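Local coordinates for benzoylformate decarboxylase (Mycobacterium smegmatis, PDB 4Q9D), which belongs to the thiamine diphosphate-dependent enzyme family, with the three-domain build of that family and a magnesium ion bound in the model, at residues Ala53-Asp58 with Ile405-Pro410; Ser47-Ser52 with Ser440-Trp445; Leu296-Asp301 with Asp312-Asp317. All blocks are in the same frame, centred on the assembly; numbering follows the deposited sequence.

In the fold
Following the chain from the N terminus, Ser47-Ser52, which runs into helix 50-64, comes first, and Ala53-Asp58 follows on that helix. Both wait more than 340 residues for their partners. Contact 3 opens and closes in between, pairing strands 294-299 and 312-315 at one side of the central domain's sheet, with only ten residues between its segments. Contact 1 then closes at Ile405-Pro410 and contact 2 at Ser440-Trp445, so contact 2 encloses contact 1, which in turn encloses contact 3, and none cross. Contacts 1 and 2 touch, and together they hold the N-terminal domain against the C-terminal one. Contact 3 lies apart, its centre about 28 Å from that of contact 1.

Contact 1. Residues Ala53-Asp58 with Ile405-Pro410; sequences ALAMAD and IGWGVP
Trp407 NE1 donates to Asp58 OD2 over 2.9 Å, the one hydrogen bond between these two segments. The bond is bent, with 148° at the hydrogen, and it meets the oxygen from above the carboxylate plane while the oxygen sits a little off the plane of the indole. The two flat groups are steeply turned, 72° between carboxylate and ring, so the acid stands at the edge of the indole and does not lie over it. Its other oxygen, OD1, is hydrogen-bonded to Thr93 OG1 and Gln62 NE2. Bonds at both oxygens should fix the rotation of the carboxylate and satisfy it in a buried place. Trp407 reaches the acid because its CG is anti to the backbone N (chi1 -176°), which swings the indole toward helix 50-64.

Beside this bond the packing is apolar. The methyl of Ala55 faces the second segment and sits between two neighbours, with its CB 3.6 Å from Pro410 CG and 3.7 Å from Trp407 CD1. The contact joins helix 50-64 of the N-terminal thiamine diphosphate-binding domain to the start of helix 408-421 in the C-terminal one, two domains related in fold, each built on a parallel six-stranded sheet. Glu377 secures the turn leading into the second helix: its OE1 takes the Gly406 N-H and its OE2 that of Gly408.

Further along, the backbones come close, Met56 CA lying 4.7 Å from Pro410 CA. Here Met56 CA makes a C-H...O contact with Pro410 O at 3.4 Å. The Met56 side chain runs past Pro410 O, with CG 3.5 Å from that oxygen, and also touches Thr446 of helix 443-449.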
loop_
_atom_site.group_PDB
_atom_site.type_symbol
_atom_site.label_atom_id
_atom_site.label_comp_id
_atom_site.label_asym_id
_atom_site.label_seq_id
_atom_site.Cartn_x
_atom_site.Cartn_y
_atom_site.Cartn_z
ATOM N N ALA B 53 19.664 2.933 16.310
ATOM C CA ALA B 53 20.512 2.752 15.142
ATOM C C ALA B 53 20.137 3.731 14.027
ATOM O O ALA B 53 20.988 4.369 13.423
ATOM C CB ALA B 53 20.401 1.302 14.632
ATOM N N LEU B 54 18.852 3.834 13.721
ATOM C CA LEU B 54 18.478 4.638 12.576
ATOM C C LEU B 54 18.610 6.148 12.888
ATOM O O LEU B 54 19.087 6.904 12.049
ATOM C CB LEU B 54 17.074 4.254 12.095
ATOM C CG LEU B 54 16.642 4.753 10.709
ATOM C CD1 LEU B 54 15.505 3.888 10.191
ATOM C CD2 LEU B 54 16.165 6.249 10.820
ATOM N N ALA B 55 18.236 6.571 14.102
ATOM C CA ALA B 55 18.363 7.986 14.493
ATOM C C ALA B 55 19.837 8.375 14.588
ATOM O O ALA B 55 20.201 9.494 14.280
ATOM C CB ALA B 55 17.633 8.258 15.842
ATOM N N MET B 56 20.685 7.429 14.990
ATOM C CA MET B 56 22.130 7.649 15.035
ATOM C C MET B 56 22.653 7.877 13.613
ATOM O O MET B 56 23.452 8.785 13.369
ATOM C CB MET B 56 22.817 6.426 15.657
ATOM C CG MET B 56 24.183 6.666 16.253
ATOM S SD MET B 56 24.798 5.151 17.040
ATOM C CE MET B 56 23.583 4.994 18.364
ATOM N N ALA B 57 22.185 7.062 12.668
ATOM C CA ALA B 57 22.610 7.200 11.279
ATOM C C ALA B 57 22.155 8.537 10.765
ATOM O O ALA B 57 22.878 9.191 10.012
ATOM C CB ALA B 57 22.023 6.065 10.397
ATOM N N ASP B 58 20.948 8.937 11.170
ATOM C CA ASP B 58 20.371 10.229 10.772
ATOM C C ASP B 58 21.330 11.353 11.225
ATOM O O ASP B 58 21.766 12.184 10.424
ATOM C CB ASP B 58 18.989 10.375 11.434
ATOM C CG ASP B 58 18.200 11.583 10.954
ATOM O OD1 ASP B 58 18.684 12.384 10.112
ATOM O OD2 ASP B 58 17.029 11.714 11.416
ATOM N N ILE B 405 9.919 12.232 19.991
ATOM C CA ILE B 405 11.058 12.216 20.911
ATOM C C ILE B 405 11.751 10.842 20.962
ATOM O O ILE B 405 11.303 9.879 20.325
ATOM C CB ILE B 405 10.676 12.740 22.327
ATOM C CG1 ILE B 405 9.563 11.888 22.928
ATOM C CG2 ILE B 405 10.191 14.175 22.218
ATOM C CD1 ILE B 405 9.043 12.401 24.281
ATOM N N GLY B 406 12.860 10.772 21.699
ATOM C CA GLY B 406 13.774 9.655 21.556
ATOM C C GLY B 406 14.686 9.806 20.348
ATOM O O GLY B 406 15.371 8.854 19.955
ATOM N N TRP B 407 14.703 10.988 19.737
ATOM C CA TRP B 407 15.602 11.209 18.593
ATOM C C TRP B 407 16.951 11.799 19.037
ATOM O O TRP B 407 18.020 11.395 18.566
ATOM C CB TRP B 407 14.943 12.134 17.539
ATOM C CG TRP B 407 15.789 12.322 16.311
ATOM C CD1 TRP B 407 15.839 11.489 15.220
ATOM C CD2 TRP B 407 16.727 13.389 16.044
ATOM N NE1 TRP B 407 16.733 11.976 14.293
ATOM C CE2 TRP B 407 17.296 13.136 14.768
ATOM C CE3 TRP B 407 17.131 14.542 16.751
ATOM C CZ2 TRP B 407 18.252 13.995 14.174
ATOM C CZ3 TRP B 407 18.085 15.391 16.175
ATOM C CH2 TRP B 407 18.638 15.113 14.897
ATOM N N GLY B 408 16.906 12.779 19.935
ATOM C CA GLY B 408 18.095 13.590 20.192
ATOM C C GLY B 408 19.260 12.841 20.813
ATOM O O GLY B 408 20.430 13.131 20.532
ATOM N N VAL B 409 18.952 11.864 21.655
ATOM C CA VAL B 409 20.016 11.115 22.313
ATOM C C VAL B 409 20.833 10.294 21.290
ATOM O O VAL B 409 22.040 10.426 21.199
ATOM C CB VAL B 409 19.466 10.209 23.478
ATOM C CG1 VAL B 409 20.553 9.260 23.997
ATOM C CG2 VAL B 409 18.948 11.069 24.642
ATOM N N PRO B 410 20.170 9.421 20.508
ATOM C CA PRO B 410 20.967 8.704 19.485
ATOM C C PRO B 410 21.506 9.616 18.382
ATOM O O PRO B 410 22.611 9.371 17.885
ATOM C CB PRO B 410 19.990 7.641 18.921
ATOM C CG PRO B 410 18.575 8.157 19.304
ATOM C CD PRO B 410 18.817 8.872 20.667
#

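Contact 2. Residues Ser47-Ser52 with Ser440-Trp445; sequences SLQEAS and SIQAIW
Leu48 and Trp445 are brought together by their first torsions: Leu48 CG stands anti to its own carbonyl carbon (chi1 -61°), while the indole of Trp445 swings out with CG opposite the backbone N (chi1 178°). With these torsions the leucine lies across one face of the ring, the two side chains crossing at about a right angle. Its CD2 methyl makes a CH-pi contact with the six-membered ring, 4.1 Å from the centroid and 22° off the normal. The other methyl, CD1, lies over the same indole nearer its rim and touches Trp445 CB at 3.7 Å. Nearer the backbone, Leu48 CB packs on Gln442 CB at 3.8 Å.

Ser52 takes up the other end of the contact. Its hydroxyl oxygen rests on methyl and methylene carbon, with OG 3.3 Å from Ala443 CB and close to Ser440 CB as well. To one side, Gln49 CB approaches Gln442 NE2. Gln49 is the N-cap of helix 50-64, its OE1 accepting from Ala51 N at 2.8 Å, and the opposing segment makes a type I turn from Ser440 to Ala443 on the way into helix 443-449. Two helix beginnings, one from each of the paired thiamine diphosphate-binding domains, therefore meet here.

The second subunit is near at hand: Gln442 NE2 is bonded to Gln438 O of that chain, and Trp445 NE1 to Pro485 O of it. No hydrogen bond runs directly between the two segments; two waters do the polar work. One accepts from Leu48 N and donates to Gln442 O at 2.7 Å, the other donates to Gln442 OE1 and is bonded to Ser52 OG. The seam thus combines a CH-pi contact and apolar packing with water bridges that satisfy buried polar atoms, Gln442 serving both the domain seam and the subunit interface.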
loop_
_atom_site.group_PDB
_atom_site.type_symbol
_atom_site.label_atom_id
_atom_site.label_comp_id
_atom_site.label_asym_id
_atom_site.label_seq_id
_atom_site.Cartn_x
_atom_site.Cartn_y
_atom_site.Cartn_z
ATOM N N SER B 47 24.237 -0.304 17.898
ATOM C CA SER B 47 23.263 0.242 18.846
ATOM C C SER B 47 22.522 -0.910 19.450
ATOM O O SER B 47 22.243 -1.888 18.746
ATOM C CB SER B 47 22.188 1.086 18.122
ATOM O OG SER B 47 22.718 2.313 17.704
ATOM N N LEU B 48 22.115 -0.751 20.710
ATOM C CA LEU B 48 21.354 -1.770 21.424
ATOM C C LEU B 48 19.887 -1.926 20.997
ATOM O O LEU B 48 19.248 -2.906 21.381
ATOM C CB LEU B 48 21.439 -1.534 22.941
ATOM C CG LEU B 48 22.902 -1.612 23.454
ATOM C CD1 LEU B 48 23.012 -1.288 24.941
ATOM C CD2 LEU B 48 23.494 -2.977 23.174
ATOM N N GLN B 49 19.343 -0.961 20.255
ATOM C CA GLN B 49 17.962 -1.063 19.756
ATOM C C GLN B 49 17.865 -0.278 18.464
ATOM O O GLN B 49 18.568 0.728 18.292
ATOM C CB GLN B 49 16.935 -0.549 20.784
ATOM C CG GLN B 49 15.498 -1.179 20.641
ATOM C CD GLN B 49 14.470 -0.243 19.965
ATOM O OE1 GLN B 49 14.818 0.846 19.495
ATOM N NE2 GLN B 49 13.198 -0.668 19.936
ATOM N N GLU B 50 16.995 -0.731 17.559
ATOM C CA GLU B 50 16.951 -0.207 16.196
ATOM C C GLU B 50 16.475 1.237 16.080
ATOM O O GLU B 50 16.902 1.942 15.162
ATOM C CB GLU B 50 16.121 -1.118 15.284
ATOM C CG GLU B 50 16.783 -2.434 15.012
ATOM C CD GLU B 50 16.425 -3.523 16.040
ATOM O OE1 GLU B 50 15.764 -3.220 17.074
ATOM O OE2 GLU B 50 16.797 -4.698 15.775
ATOM N N ALA B 51 15.613 1.697 16.994
ATOM C CA ALA B 51 15.206 3.111 16.924
ATOM C C ALA B 51 16.457 3.980 17.035
ATOM O O ALA B 51 16.585 5.010 16.378
ATOM C CB ALA B 51 14.229 3.460 18.052
ATOM N N SER B 52 17.378 3.553 17.900
ATOM C CA SER B 52 18.647 4.245 18.109
ATOM C C SER B 52 19.568 4.126 16.892
ATOM O O SER B 52 20.187 5.093 16.495
ATOM C CB SER B 52 19.371 3.671 19.331
ATOM O OG SER B 52 18.892 4.289 20.508
ATOM N N SER B 440 15.183 6.314 24.080
ATOM C CA SER B 440 16.316 5.733 23.382
ATOM C C SER B 440 17.535 5.840 24.275
ATOM O O SER B 440 18.647 6.068 23.807
ATOM C CB SER B 440 16.576 6.465 22.050
ATOM O OG SER B 440 15.433 6.408 21.199
ATOM N N ILE B 441 17.305 5.651 25.566
ATOM C CA ILE B 441 18.346 5.721 26.569
ATOM C C ILE B 441 19.531 4.791 26.272
ATOM O O ILE B 441 20.683 5.159 26.524
ATOM C CB ILE B 441 17.757 5.490 28.009
ATOM C CG1 ILE B 441 18.725 5.990 29.102
ATOM C CG2 ILE B 441 17.294 4.045 28.221
ATOM C CD1 ILE B 441 17.999 6.134 30.492
ATOM N N GLN B 442 19.277 3.626 25.678
ATOM C CA GLN B 442 20.369 2.673 25.395
ATOM C C GLN B 442 21.396 3.238 24.424
ATOM O O GLN B 442 22.508 2.704 24.317
ATOM C CB GLN B 442 19.840 1.320 24.842
ATOM C CG GLN B 442 18.594 0.769 25.587
ATOM C CD GLN B 442 17.301 1.199 24.904
ATOM O OE1 GLN B 442 17.176 2.354 24.482
ATOM N NE2 GLN B 442 16.355 0.255 24.738
ATOM N N ALA B 443 21.032 4.282 23.676
ATOM C CA ALA B 443 22.010 4.860 22.743
ATOM C C ALA B 443 23.255 5.368 23.490
ATOM O O ALA B 443 24.304 5.467 22.895
ATOM C CB ALA B 443 21.403 5.988 21.907
ATOM N N ILE B 444 23.134 5.725 24.777
ATOM C CA ILE B 444 24.296 6.289 25.469
ATOM C C ILE B 444 25.424 5.244 25.637
ATOM O O ILE B 444 26.591 5.593 25.799
ATOM C CB ILE B 444 23.928 6.946 26.819
ATOM C CG1 ILE B 444 23.487 5.911 27.833
ATOM C CG2 ILE B 444 22.821 7.992 26.629
ATOM C CD1 ILE B 444 22.960 6.574 29.131
ATOM N N TRP B 445 25.068 3.968 25.533
ATOM C CA TRP B 445 26.051 2.880 25.596
ATOM C C TRP B 445 26.995 3.002 24.419
ATOM O O TRP B 445 28.200 2.818 24.561
ATOM C CB TRP B 445 25.347 1.508 25.574
ATOM C CG TRP B 445 26.282 0.344 25.593
ATOM C CD1 TRP B 445 26.912 -0.184 26.689
ATOM C CD2 TRP B 445 26.679 -0.463 24.472
ATOM N NE1 TRP B 445 27.684 -1.256 26.314
ATOM C CE2 TRP B 445 27.563 -1.457 24.966
ATOM C CE3 TRP B 445 26.392 -0.432 23.096
ATOM C CZ2 TRP B 445 28.168 -2.421 24.133
ATOM C CZ3 TRP B 445 26.983 -1.411 22.260
ATOM C CH2 TRP B 445 27.857 -2.383 22.789
HETATM O O HOH W 1 23.136 1.690 21.922
HETATM O O HOH W 2 16.865 2.848 21.668
#

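Contact 3. Residues Leu296-Asp301 with Asp312-Asp317; sequences LQITAD and DSLVGD
Leu296-Thr299 and Asp312-Val315 run as parallel neighbouring strands, 17° between their directions, joined by four backbone hydrogen bonds: Gln297 N to Asp312 O, Leu314 N to Gln297 O, Thr299 N to Leu314 O and Gly316 N to Thr299 O. The Leu314 N to Gln297 O bond measures 2.9 Å. The last, Gly316 N to Thr299 O, comes in well above the carbonyl plane. C-H...O contacts fill in between, such as Ser313 CA to Gln297 O at 3.1 Å.

On one face Ile298 and Leu314 lie side by side pointing the same way, with Ile298 CG1 4.0 Å from Leu314 CG. In Leu314, CG lies between its backbone N and carbonyl carbon (chi1 73°), which leaves it alongside the isoleucine. Leu296 CD2 reaches Asp312 CB at 4.2 Å on the same face, the two side chains crossing at a slant, and Phe193 of helix 187-199 packs against both Leu296 and Leu314.

These strands belong to a beta-alpha-beta unit of the Rossmann-like central domain, helix 302-307 crossing between them on the other face. There Gln297 CB packs on Ser313 CB at 3.9 Å, and the extended glutamine chain carries its NE2 to Arg304 O. Ser305 of the crossover helix touches Gln297, Thr299, Ser313 and Val315.

At the strand end Thr299 OG1 accepts from Asp301 N at 3.0 Å, an ST turn, and is also bonded to Glu210 OE1. Asp301, as N-cap, then offers its OD1 to His303 N at the start of the crossover helix. Strand 312-315 is the last of the sheet within this chain, and its outer edge meets the third subunit through the Ser313 backbone and Val315 N, the latter bonded to Ser180 OG of that chain. Separately, the Asp312 side chain bonds through OD1 to Ser178 OG of the third subunit.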
loop_
_atom_site.group_PDB
_atom_site.type_symbol
_atom_site.label_atom_id
_atom_site.label_comp_id
_atom_site.label_asym_id
_atom_site.label_seq_id
_atom_site.Cartn_x
_atom_site.Cartn_y
_atom_site.Cartn_z
ATOM N N LEU B 296 5.657 34.370 -0.957
ATOM C CA LEU B 296 6.452 33.597 -1.904
ATOM C C LEU B 296 7.125 32.472 -1.120
ATOM O O LEU B 296 7.573 32.686 0.014
ATOM C CB LEU B 296 7.558 34.469 -2.534
ATOM C CG LEU B 296 7.066 35.661 -3.367
ATOM C CD1 LEU B 296 8.251 36.557 -3.739
ATOM C CD2 LEU B 296 6.363 35.170 -4.600
ATOM N N GLN B 297 7.234 31.298 -1.736
ATOM C CA GLN B 297 7.853 30.136 -1.086
ATOM C C GLN B 297 8.895 29.527 -2.013
ATOM O O GLN B 297 8.643 29.341 -3.197
ATOM C CB GLN B 297 6.795 29.099 -0.724
ATOM C CG GLN B 297 7.348 27.820 -0.060
ATOM C CD GLN B 297 6.273 26.736 0.111
ATOM O OE1 GLN B 297 5.191 26.817 -0.473
ATOM N NE2 GLN B 297 6.574 25.723 0.915
ATOM N N ILE B 298 10.071 29.223 -1.468
ATOM C CA ILE B 298 11.129 28.593 -2.249
ATOM C C ILE B 298 11.572 27.377 -1.453
ATOM O O ILE B 298 11.933 27.511 -0.302
ATOM C CB ILE B 298 12.341 29.546 -2.471
ATOM C CG1 ILE B 298 11.938 30.757 -3.336
ATOM C CG2 ILE B 298 13.503 28.800 -3.049
ATOM C CD1 ILE B 298 13.047 31.778 -3.482
ATOM N N THR B 299 11.528 26.197 -2.063
ATOM C CA THR B 299 11.875 24.970 -1.349
ATOM C C THR B 299 12.420 23.952 -2.320
ATOM O O THR B 299 12.091 23.977 -3.523
ATOM C CB THR B 299 10.641 24.355 -0.635
ATOM O OG1 THR B 299 10.998 23.103 -0.048
ATOM C CG2 THR B 299 9.484 24.111 -1.613
ATOM N N ALA B 300 13.244 23.044 -1.815
ATOM C CA ALA B 300 13.777 21.973 -2.672
ATOM C C ALA B 300 12.816 20.786 -2.657
ATOM O O ALA B 300 13.008 19.813 -3.388
ATOM C CB ALA B 300 15.166 21.544 -2.212
ATOM N N ASP B 301 11.771 20.869 -1.832
ATOM C CA ASP B 301 10.847 19.743 -1.691
ATOM C C ASP B 301 9.454 20.030 -2.249
ATOM O O ASP B 301 8.633 20.655 -1.592
ATOM C CB ASP B 301 10.771 19.310 -0.221
ATOM C CG ASP B 301 9.877 18.076 -0.006
ATOM O OD1 ASP B 301 9.272 17.566 -0.984
ATOM O OD2 ASP B 301 9.771 17.621 1.162
ATOM N N ASP B 312 2.654 31.849 -3.768
ATOM C CA ASP B 312 3.260 31.382 -5.007
ATOM C C ASP B 312 4.604 30.771 -4.664
ATOM O O ASP B 312 5.397 31.367 -3.922
ATOM C CB ASP B 312 3.414 32.546 -6.004
ATOM C CG ASP B 312 2.082 33.127 -6.399
ATOM O OD1 ASP B 312 1.279 32.423 -7.057
ATOM O OD2 ASP B 312 1.819 34.281 -6.041
ATOM N N SER B 313 4.873 29.593 -5.216
ATOM C CA SER B 313 6.067 28.860 -4.828
ATOM C C SER B 313 6.926 28.511 -6.036
ATOM O O SER B 313 6.454 28.499 -7.171
ATOM C CB SER B 313 5.662 27.551 -4.132
ATOM O OG SER B 313 4.817 26.781 -4.990
ATOM N N LEU B 314 8.191 28.201 -5.778
ATOM C CA LEU B 314 9.026 27.609 -6.796
ATOM C C LEU B 314 9.939 26.578 -6.147
ATOM O O LEU B 314 10.259 26.684 -4.970
ATOM C CB LEU B 314 9.832 28.674 -7.563
ATOM C CG LEU B 314 11.021 29.414 -6.960
ATOM C CD1 LEU B 314 12.255 28.554 -6.975
ATOM C CD2 LEU B 314 11.289 30.720 -7.751
ATOM N N VAL B 315 10.341 25.591 -6.931
ATOM C CA VAL B 315 11.163 24.484 -6.442
ATOM C C VAL B 315 12.572 24.727 -6.908
ATOM O O VAL B 315 12.791 25.093 -8.074
ATOM C CB VAL B 315 10.694 23.121 -7.017
ATOM C CG1 VAL B 315 11.640 22.034 -6.601
ATOM C CG2 VAL B 315 9.236 22.814 -6.579
ATOM N N GLY B 316 13.520 24.554 -5.997
ATOM C CA GLY B 316 14.923 24.667 -6.341
ATOM C C GLY B 316 15.745 24.599 -5.084
ATOM O O GLY B 316 15.223 24.839 -3.986
ATOM N N ASP B 317 17.021 24.275 -5.234
ATOM C CA ASP B 317 17.951 24.282 -4.114
ATOM C C ASP B 317 17.978 25.660 -3.451
ATOM O O ASP B 317 18.071 26.671 -4.139
ATOM C CB ASP B 317 19.347 23.927 -4.618
ATOM C CG ASP B 317 20.377 23.873 -3.505
ATOM O OD1 ASP B 317 20.567 22.768 -2.915
ATOM O OD2 ASP B 317 21.006 24.932 -3.223
#